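Local coordinates for Dbv8 protein (Nonomuraea, PDB 4MFZ) that probably transfers a long aliphatic acyl group from acyl-CoA to an amine of a glycopeptide antibiotic, as a GNAT-type N-acyltransferase, at residues R54-L68 and F130-L142. Sequence-based numbering, arbitrary orientation.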
ATOM      1  N   ARG A  54     -15.464  16.420  -1.332  1.00 25.05           N
ATOM      2  CA  ARG A  54     -16.418  16.202  -0.286  1.00 25.22           C
ATOM      3  C   ARG A  54     -15.831  15.117   0.636  1.00 24.24           C
ATOM      4  O   ARG A  54     -15.585  14.014   0.195  1.00 24.34           O
ATOM      5  CB  ARG A  54     -17.731  15.736  -0.913  1.00 26.65           C
ATOM      6  CG  ARG A  54     -18.844  15.546   0.091  1.00 29.57           C
ATOM      7  CD  ARG A  54     -19.843  14.489  -0.346  1.00 32.13           C
ATOM      8  NE  ARG A  54     -20.887  14.330   0.674  1.00 36.55           N
ATOM      9  CZ  ARG A  54     -20.902  13.404   1.640  1.00 34.70           C
ATOM     10  NH1 ARG A  54     -19.935  12.507   1.748  1.00 31.68           N
ATOM     11  NH2 ARG A  54     -21.917  13.371   2.504  1.00 36.34           N
ATOM     12  N   LEU A  55     -15.549  15.440   1.889  1.00 22.55           N
ATOM     13  CA  LEU A  55     -15.154  14.421   2.856  1.00 22.60           C
ATOM     14  C   LEU A  55     -16.384  14.045   3.705  1.00 23.81           C
ATOM     15  O   LEU A  55     -17.104  14.929   4.139  1.00 25.50           O
ATOM     16  CB  LEU A  55     -14.044  14.951   3.768  1.00 21.09           C
ATOM     17  CG  LEU A  55     -12.699  15.278   3.100  1.00 20.80           C
ATOM     18  CD1 LEU A  55     -11.774  15.993   4.077  1.00 19.28           C
ATOM     19  CD2 LEU A  55     -12.033  14.027   2.516  1.00 18.22           C
ATOM     20  N   PRO A  56     -16.603  12.739   3.971  1.00 24.56           N
ATOM     21  CA  PRO A  56     -17.658  12.339   4.924  1.00 25.26           C
ATOM     22  C   PRO A  56     -17.381  12.910   6.324  1.00 27.28           C
ATOM     23  O   PRO A  56     -16.229  13.215   6.668  1.00 27.48           O
ATOM     24  CB  PRO A  56     -17.560  10.804   4.934  1.00 25.49           C
ATOM     25  CG  PRO A  56     -16.119  10.531   4.596  1.00 25.67           C
ATOM     26  CD  PRO A  56     -15.745  11.599   3.586  1.00 24.35           C
ATOM     27  N   GLN A  57     -18.425  13.062   7.125  1.00 28.77           N
ATOM     28  CA  GLN A  57     -18.301  13.714   8.430  1.00 30.32           C
ATOM     29  C   GLN A  57     -19.075  12.896   9.458  1.00 28.75           C
ATOM     30  O   GLN A  57     -19.951  12.126   9.084  1.00 27.17           O
ATOM     31  CB  GLN A  57     -18.916  15.118   8.374  1.00 33.04           C
ATOM     32  CG  GLN A  57     -18.421  16.009   7.232  1.00 35.50           C
ATOM     33  CD  GLN A  57     -17.229  16.860   7.629  1.00 36.82           C
ATOM     34  OE1 GLN A  57     -16.870  16.944   8.812  1.00 39.03           O
ATOM     35  NE2 GLN A  57     -16.614  17.511   6.642  1.00 37.85           N
ATOM     36  N   GLY A  58     -18.771  13.086  10.738  1.00 27.64           N
ATOM     37  CA  GLY A  58     -19.595  12.517  11.809  1.00 29.47           C
ATOM     38  C   GLY A  58     -19.758  11.018  11.646  1.00 29.95           C
ATOM     39  O   GLY A  58     -18.771  10.301  11.406  1.00 30.99           O
ATOM     40  N   ASP A  59     -20.996  10.551  11.726  1.00 29.33           N
ATOM     41  CA  ASP A  59     -21.288   9.116  11.656  1.00 31.34           C
ATOM     42  C   ASP A  59     -21.226   8.486  10.245  1.00 29.32           C
ATOM     43  O   ASP A  59     -21.086   7.267  10.108  1.00 27.21           O
ATOM     44  CB  ASP A  59     -22.647   8.825  12.312  1.00 33.30           C
ATOM     45  CG  ASP A  59     -22.634   9.062  13.817  1.00 35.41           C
ATOM     46  OD1 ASP A  59     -21.587   8.837  14.468  1.00 38.80           O
ATOM     47  OD2 ASP A  59     -23.676   9.484  14.355  1.00 38.18           O
ATOM     48  N   GLU A  60     -21.369   9.309   9.203  1.00 28.71           N
ATOM     49  CA  GLU A  60     -21.148   8.842   7.847  1.00 27.99           C
ATOM     50  C   GLU A  60     -19.672   8.418   7.743  1.00 26.96           C
ATOM     51  O   GLU A  60     -19.373   7.338   7.252  1.00 25.90           O
ATOM     52  CB  GLU A  60     -21.482   9.947   6.835  1.00 31.53           C
ATOM     53  CG  GLU A  60     -21.708   9.451   5.410  1.00 33.11           C
ATOM     54  CD  GLU A  60     -21.575  10.545   4.358  1.00 36.02           C
ATOM     55  OE1 GLU A  60     -21.865  11.734   4.661  1.00 38.52           O
ATOM     56  OE2 GLU A  60     -21.173  10.216   3.221  1.00 34.41           O
ATOM     57  N   ALA A  61     -18.766   9.264   8.249  1.00 24.92           N
ATOM     58  CA  ALA A  61     -17.330   8.955   8.309  1.00 25.90           C
ATOM     59  C   ALA A  61     -17.026   7.673   9.118  1.00 25.15           C
ATOM     60  O   ALA A  61     -16.358   6.772   8.609  1.00 22.09           O
ATOM     61  CB  ALA A  61     -16.540  10.148   8.845  1.00 22.94           C
ATOM     62  N   ARG A  62     -17.518   7.599  10.363  1.00 25.36           N
ATOM     63  CA  ARG A  62     -17.375   6.379  11.193  1.00 24.85           C
ATOM     64  C   ARG A  62     -17.754   5.127  10.405  1.00 24.14           C
ATOM     65  O   ARG A  62     -16.964   4.172  10.318  1.00 23.73           O
ATOM     66  CB  ARG A  62     -18.249   6.481  12.448  1.00 25.86           C
ATOM     67  CG  ARG A  62     -17.830   7.609  13.373  1.00 27.02           C
ATOM     68  CD  ARG A  62     -18.636   7.681  14.675  1.00 28.28           C
ATOM     69  NE  ARG A  62     -18.001   8.681  15.535  1.00 29.29           N
ATOM     70  CZ  ARG A  62     -18.256   9.993  15.536  1.00 29.12           C
ATOM     71  NH1 ARG A  62     -19.184  10.528  14.761  1.00 31.07           N
ATOM     72  NH2 ARG A  62     -17.564  10.786  16.335  1.00 32.07           N
ATOM     73  N   ASP A  63     -18.951   5.153   9.810  1.00 23.44           N
ATOM     74  CA  ASP A  63     -19.484   4.019   9.027  1.00 25.64           C
ATOM     75  C   ASP A  63     -18.598   3.605   7.832  1.00 25.97           C
ATOM     76  O   ASP A  63     -18.294   2.414   7.643  1.00 24.99           O
ATOM     77  CB  ASP A  63     -20.888   4.319   8.507  1.00 27.12           C
ATOM     78  CG  ASP A  63     -21.939   4.346   9.607  1.00 31.57           C
ATOM     79  OD1 ASP A  63     -21.637   4.090  10.810  1.00 30.02           O
ATOM     80  OD2 ASP A  63     -23.098   4.642   9.245  1.00 35.72           O
ATOM     81  N   LEU A  64     -18.196   4.581   7.029  1.00 23.58           N
ATOM     82  CA  LEU A  64     -17.303   4.304   5.920  1.00 22.46           C
ATOM     83  C   LEU A  64     -15.959   3.758   6.419  1.00 22.49           C
ATOM     84  O   LEU A  64     -15.484   2.740   5.912  1.00 20.57           O
ATOM     85  CB  LEU A  64     -17.109   5.560   5.057  1.00 23.23           C
ATOM     86  CG  LEU A  64     -16.321   5.405   3.747  1.00 23.21           C
ATOM     87  CD1 LEU A  64     -16.954   4.315   2.889  1.00 23.14           C
ATOM     88  CD2 LEU A  64     -16.265   6.737   3.001  1.00 21.83           C
ATOM     89  N   LEU A  65     -15.369   4.406   7.431  1.00 21.92           N
ATOM     90  CA  LEU A  65     -14.047   3.980   7.912  1.00 22.18           C
ATOM     91  C   LEU A  65     -14.074   2.570   8.538  1.00 22.68           C
ATOM     92  O   LEU A  65     -13.090   1.839   8.460  1.00 21.69           O
ATOM     93  CB  LEU A  65     -13.443   5.003   8.887  1.00 21.65           C
ATOM     94  CG  LEU A  65     -12.977   6.332   8.278  1.00 22.24           C
ATOM     95  CD1 LEU A  65     -12.872   7.407   9.357  1.00 21.50           C
ATOM     96  CD2 LEU A  65     -11.651   6.172   7.550  1.00 21.92           C
ATOM     97  N   HIS A  66     -15.187   2.208   9.171  1.00 22.92           N
ATOM     98  CA  HIS A  66     -15.357   0.847   9.679  1.00 23.90           C
ATOM     99  C   HIS A  66     -15.406  -0.140   8.552  1.00 24.11           C
ATOM    100  O   HIS A  66     -14.791  -1.206   8.623  1.00 24.42           O
ATOM    101  CB  HIS A  66     -16.628   0.706  10.505  1.00 23.46           C
ATOM    102  CG  HIS A  66     -16.815  -0.673  11.058  1.00 23.99           C
ATOM    103  ND1 HIS A  66     -15.963  -1.209  11.947  1.00 23.38           N
ATOM    104  CD2 HIS A  66     -17.789  -1.643  10.807  1.00 26.73           C
ATOM    105  CE1 HIS A  66     -16.369  -2.455  12.270  1.00 26.05           C
ATOM    106  NE2 HIS A  66     -17.483  -2.728  11.567  1.00 24.81           N
ATOM    107  N   ARG A  67     -16.168   0.196   7.515  1.00 24.68           N
ATOM    108  CA  ARG A  67     -16.252  -0.626   6.325  1.00 26.44           C
ATOM    109  C   ARG A  67     -14.860  -0.787   5.698  1.00 26.14           C
ATOM    110  O   ARG A  67     -14.567  -1.818   5.125  1.00 25.84           O
ATOM    111  CB  ARG A  67     -17.177   0.008   5.291  1.00 30.80           C
ATOM    112  CG  ARG A  67     -18.665  -0.124   5.543  1.00 33.68           C
ATOM    113  CD  ARG A  67     -19.402   0.291   4.285  1.00 38.42           C
ATOM    114  NE  ARG A  67     -19.310  -0.771   3.280  1.00 40.35           N
ATOM    115  CZ  ARG A  67     -19.912  -0.753   2.093  1.00 43.49           C
ATOM    116  NH1 ARG A  67     -20.654   0.289   1.723  1.00 48.03           N
ATOM    117  NH2 ARG A  67     -19.772  -1.780   1.266  1.00 41.36           N
ATOM    118  N   LEU A  68     -14.011   0.233   5.824  1.00 25.61           N
ATOM    119  CA  LEU A  68     -12.646   0.209   5.277  1.00 22.50           C
ATOM    120  C   LEU A  68     -11.680  -0.491   6.241  1.00 22.37           C
ATOM    121  O   LEU A  68     -10.468  -0.571   6.002  1.00 22.14           O
ATOM    122  CB  LEU A  68     -12.202   1.634   4.940  1.00 21.52           C
ATOM    123  CG  LEU A  68     -12.972   2.271   3.771  1.00 21.19           C
ATOM    124  CD1 LEU A  68     -12.740   3.765   3.720  1.00 21.18           C
ATOM    125  CD2 LEU A  68     -12.626   1.670   2.420  1.00 20.30           C
ATOM    126  N   PHE A 130      -3.285  12.728   6.388  1.00 15.10           N
ATOM    127  CA  PHE A 130      -3.518  13.355   5.066  1.00 15.38           C
ATOM    128  C   PHE A 130      -3.964  12.371   3.987  1.00 14.80           C
ATOM    129  O   PHE A 130      -4.881  12.645   3.257  1.00 15.14           O
ATOM    130  CB  PHE A 130      -2.240  14.080   4.583  1.00 15.16           C
ATOM    131  CG  PHE A 130      -2.365  14.696   3.210  1.00 16.14           C
ATOM    132  CD1 PHE A 130      -3.146  15.829   3.005  1.00 16.50           C
ATOM    133  CD2 PHE A 130      -1.689  14.143   2.109  1.00 16.15           C
ATOM    134  CE1 PHE A 130      -3.256  16.405   1.725  1.00 17.00           C
ATOM    135  CE2 PHE A 130      -1.793  14.714   0.836  1.00 16.73           C
ATOM    136  CZ  PHE A 130      -2.578  15.844   0.639  1.00 16.32           C
ATOM    137  N   HIS A 131      -3.293  11.233   3.891  1.00 15.73           N
ATOM    138  CA  HIS A 131      -3.586  10.244   2.842  1.00 15.72           C
ATOM    139  C   HIS A 131      -4.876   9.503   3.019  1.00 15.02           C
ATOM    140  O   HIS A 131      -5.446   9.020   2.032  1.00 15.44           O
ATOM    141  CB  HIS A 131      -2.399   9.294   2.670  1.00 17.57           C
ATOM    142  CG  HIS A 131      -1.180   9.990   2.135  1.00 17.85           C
ATOM    143  ND1 HIS A 131      -1.070  10.359   0.830  1.00 18.82           N
ATOM    144  CD2 HIS A 131      -0.046  10.460   2.774  1.00 17.71           C
ATOM    145  CE1 HIS A 131       0.109  11.000   0.643  1.00 17.14           C
ATOM    146  NE2 HIS A 131       0.735  11.064   1.825  1.00 17.89           N
ATOM    147  N   VAL A 132      -5.374   9.437   4.254  1.00 13.61           N
ATOM    148  CA  VAL A 132      -6.723   8.968   4.505  1.00 13.28           C
ATOM    149  C   VAL A 132      -7.693   9.920   3.854  1.00 13.16           C
ATOM    150  O   VAL A 132      -8.627   9.503   3.182  1.00 12.33           O
ATOM    151  CB  VAL A 132      -7.038   8.902   6.022  1.00 13.14           C
ATOM    152  CG1 VAL A 132      -8.455   8.401   6.261  1.00 12.66           C
ATOM    153  CG2 VAL A 132      -6.040   8.005   6.714  1.00 13.41           C
ATOM    154  N   TYR A 133      -7.486  11.224   4.056  1.00 13.85           N
ATOM    155  CA  TYR A 133      -8.383  12.224   3.455  1.00 14.00           C
ATOM    156  C   TYR A 133      -8.312  12.219   1.929  1.00 13.84           C
ATOM    157  O   TYR A 133      -9.342  12.251   1.287  1.00 14.34           O
ATOM    158  CB  TYR A 133      -8.142  13.620   4.042  1.00 14.51           C
ATOM    159  CG  TYR A 133      -8.298  13.618   5.545  1.00 14.62           C
ATOM    160  CD1 TYR A 133      -9.490  13.228   6.125  1.00 14.34           C
ATOM    161  CD2 TYR A 133      -7.231  13.941   6.378  1.00 15.15           C
ATOM    162  CE1 TYR A 133      -9.640  13.192   7.505  1.00 15.50           C
ATOM    163  CE2 TYR A 133      -7.377  13.920   7.749  1.00 15.82           C
ATOM    164  CZ  TYR A 133      -8.592  13.546   8.298  1.00 15.75           C
ATOM    165  OH  TYR A 133      -8.743  13.516   9.655  1.00 16.38           O
ATOM    166  N   VAL A 134      -7.116  12.093   1.365  1.00 13.95           N
ATOM    167  CA  VAL A 134      -6.988  11.954  -0.105  1.00 14.17           C
ATOM    168  C   VAL A 134      -7.738  10.670  -0.557  1.00 14.12           C
ATOM    169  O   VAL A 134      -8.470  10.673  -1.546  1.00 12.63           O
ATOM    170  CB  VAL A 134      -5.511  11.875  -0.545  1.00 14.50           C
ATOM    171  CG1 VAL A 134      -5.411  11.695  -2.046  1.00 13.84           C
ATOM    172  CG2 VAL A 134      -4.757  13.130  -0.149  1.00 14.88           C
ATOM    173  N   PHE A 135      -7.568   9.584   0.202  1.00 15.02           N
ATOM    174  CA  PHE A 135      -8.274   8.322  -0.113  1.00 15.17           C
ATOM    175  C   PHE A 135      -9.786   8.504  -0.138  1.00 14.28           C
ATOM    176  O   PHE A 135     -10.430   8.190  -1.134  1.00 13.72           O
ATOM    177  CB  PHE A 135      -7.913   7.268   0.902  1.00 16.39           C
ATOM    178  CG  PHE A 135      -8.180   5.876   0.448  1.00 17.47           C
ATOM    179  CD1 PHE A 135      -7.202   5.161  -0.241  1.00 17.93           C
ATOM    180  CD2 PHE A 135      -9.406   5.250   0.745  1.00 17.55           C
ATOM    181  CE1 PHE A 135      -7.456   3.838  -0.658  1.00 19.07           C
ATOM    182  CE2 PHE A 135      -9.650   3.941   0.341  1.00 18.13           C
ATOM    183  CZ  PHE A 135      -8.673   3.238  -0.362  1.00 17.80           C
ATOM    184  N   LEU A 136     -10.349   9.022   0.955  1.00 14.41           N
ATOM    185  CA  LEU A 136     -11.801   9.209   1.071  1.00 14.14           C
ATOM    186  C   LEU A 136     -12.349  10.168  -0.004  1.00 14.51           C
ATOM    187  O   LEU A 136     -13.386   9.875  -0.633  1.00 13.76           O
ATOM    188  CB  LEU A 136     -12.194   9.710   2.462  1.00 14.40           C
ATOM    189  CG  LEU A 136     -11.849   8.906   3.721  1.00 15.06           C
ATOM    190  CD1 LEU A 136     -12.242   9.700   4.972  1.00 13.44           C
ATOM    191  CD2 LEU A 136     -12.546   7.537   3.669  1.00 15.78           C
ATOM    192  N   ALA A 137     -11.639  11.283  -0.233  1.00 14.02           N
ATOM    193  CA  ALA A 137     -12.005  12.254  -1.290  1.00 14.06           C
ATOM    194  C   ALA A 137     -12.091  11.588  -2.677  1.00 13.87           C
ATOM    195  O   ALA A 137     -12.887  11.977  -3.505  1.00 14.86           O
ATOM    196  CB  ALA A 137     -10.993  13.400  -1.318  1.00 13.46           C
ATOM    197  N   THR A 138     -11.259  10.590  -2.920  1.00 14.67           N
ATOM    198  CA  THR A 138     -11.080  10.025  -4.269  1.00 15.33           C
ATOM    199  C   THR A 138     -11.965   8.781  -4.489  1.00 16.13           C
ATOM    200  O   THR A 138     -12.040   8.261  -5.607  1.00 17.36           O
ATOM    201  CB  THR A 138      -9.585   9.746  -4.525  1.00 15.00           C
ATOM    202  OG1 THR A 138      -8.854  10.941  -4.247  1.00 16.54           O
ATOM    203  CG2 THR A 138      -9.282   9.365  -5.998  1.00 15.79           C
ATOM    204  N   LEU A 139     -12.632   8.320  -3.434  1.00 16.32           N
ATOM    205  CA  LEU A 139     -13.471   7.098  -3.494  1.00 18.34           C
ATOM    206  C   LEU A 139     -14.571   7.149  -4.569  1.00 18.06           C
ATOM    207  O   LEU A 139     -14.730   6.183  -5.292  1.00 18.24           O
ATOM    208  CB  LEU A 139     -14.100   6.786  -2.128  1.00 18.99           C
ATOM    209  CG  LEU A 139     -13.802   5.431  -1.485  1.00 21.36           C
ATOM    210  CD1 LEU A 139     -12.333   5.117  -1.645  1.00 21.09           C
ATOM    211  CD2 LEU A 139     -14.175   5.414  -0.007  1.00 20.56           C
ATOM    212  N   PRO A 140     -15.332   8.271  -4.673  1.00 18.99           N
ATOM    213  CA  PRO A 140     -16.320   8.303  -5.744  1.00 19.18           C
ATOM    214  C   PRO A 140     -15.750   8.170  -7.165  1.00 19.26           C
ATOM    215  O   PRO A 140     -16.330   7.435  -7.978  1.00 20.44           O
ATOM    216  CB  PRO A 140     -17.049   9.645  -5.526  1.00 19.25           C
ATOM    217  CG  PRO A 140     -16.897   9.899  -4.065  1.00 19.83           C
ATOM    218  CD  PRO A 140     -15.503   9.418  -3.752  1.00 18.60           C
ATOM    219  N   ALA A 141     -14.648   8.862  -7.475  1.00 18.35           N
ATOM    220  CA  ALA A 141     -13.954   8.668  -8.754  1.00 16.61           C
ATOM    221  C   ALA A 141     -13.479   7.224  -8.912  1.00 16.17           C
ATOM    222  O   ALA A 141     -13.612   6.621  -9.962  1.00 15.00           O
ATOM    223  CB  ALA A 141     -12.744   9.599  -8.839  1.00 15.84           C
ATOM    224  N   LEU A 142     -12.874   6.682  -7.863  1.00 15.17           N
ATOM    225  CA  LEU A 142     -12.352   5.326  -7.943  1.00 16.20           C
ATOM    226  C   LEU A 142     -13.484   4.355  -8.302  1.00 17.19           C
ATOM    227  O   LEU A 142     -13.340   3.496  -9.182  1.00 19.08           O
ATOM    228  CB  LEU A 142     -11.698   4.924  -6.588  1.00 15.23           C
ATOM    229  CG  LEU A 142     -11.113   3.520  -6.478  1.00 15.14           C
ATOM    230  CD1 LEU A 142     -12.224   2.518  -6.193  1.00 16.35           C
ATOM    231  CD2 LEU A 142     -10.390   3.138  -7.753  1.00 15.29           C
TER
HETATM  232  O   HOH W   1     -14.715  13.995  -3.033  1.00 18.46           O
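Leu136 of helix 130-148 is met by Pro56, Leu64, Leu65 and Leu68, and the join is mainly aliphatic. Its CD2 comes within 3.8 Å of Leu68 CD1, and Leu64 slides past it in the opposite direction, CD2 by CD2. The other branch, CD1, lies 4.0 Å from CG of the Pro56 ring. With CG anti to the backbone N (chi1 -173°), Leu64 extends toward Leu139 and the two meet tip to tip, Leu64 CD2 to Leu139 CD2 at 3.9 Å. At about a right angle to Val132, Leu65 sets CD2 against CG1. Leu68 CD2 approaches the Phe135 ring obliquely.

In the segment ahead of helix 58-67, Leu55 lies closest to the backbone of the other helix: its CD2 is 3.5 Å from Tyr133 O and also touches Ala137 CB. Its CD1 meets Tyr133 CD1 at 4.1 Å, while the phenol OH of Tyr133 is hydrogen-bonded to Ile78 O.

No direct hydrogen bond links the two segments. Water 1 bridges them instead, accepting from Arg54 N and donating to Ala137 O at 2.8 Å. At the kink, Pro140 has no N-H to give and Ala141 N makes no bond to the turn before; the water takes up the carbonyl of Ala137 there. The Arg54 side chain turns back to Glu60, end-on: NH2 meets the syn lone pair of Glu60 OE1 at 2.7 Å, almost in the guanidinium plane, while NH1 to OE2 is tilted 22° out of it. This salt bridge ties the lead-in to the first turn of helix 58-67.

The helix segments cross at 90° with axes 12.4 Å apart, in the helical N-terminal domain, where Trp157 and Leu160 also pack on Leu68. Leucine branches and the proline ring fill the interval between the backbones, the polar link being the single water at the Arg54 end.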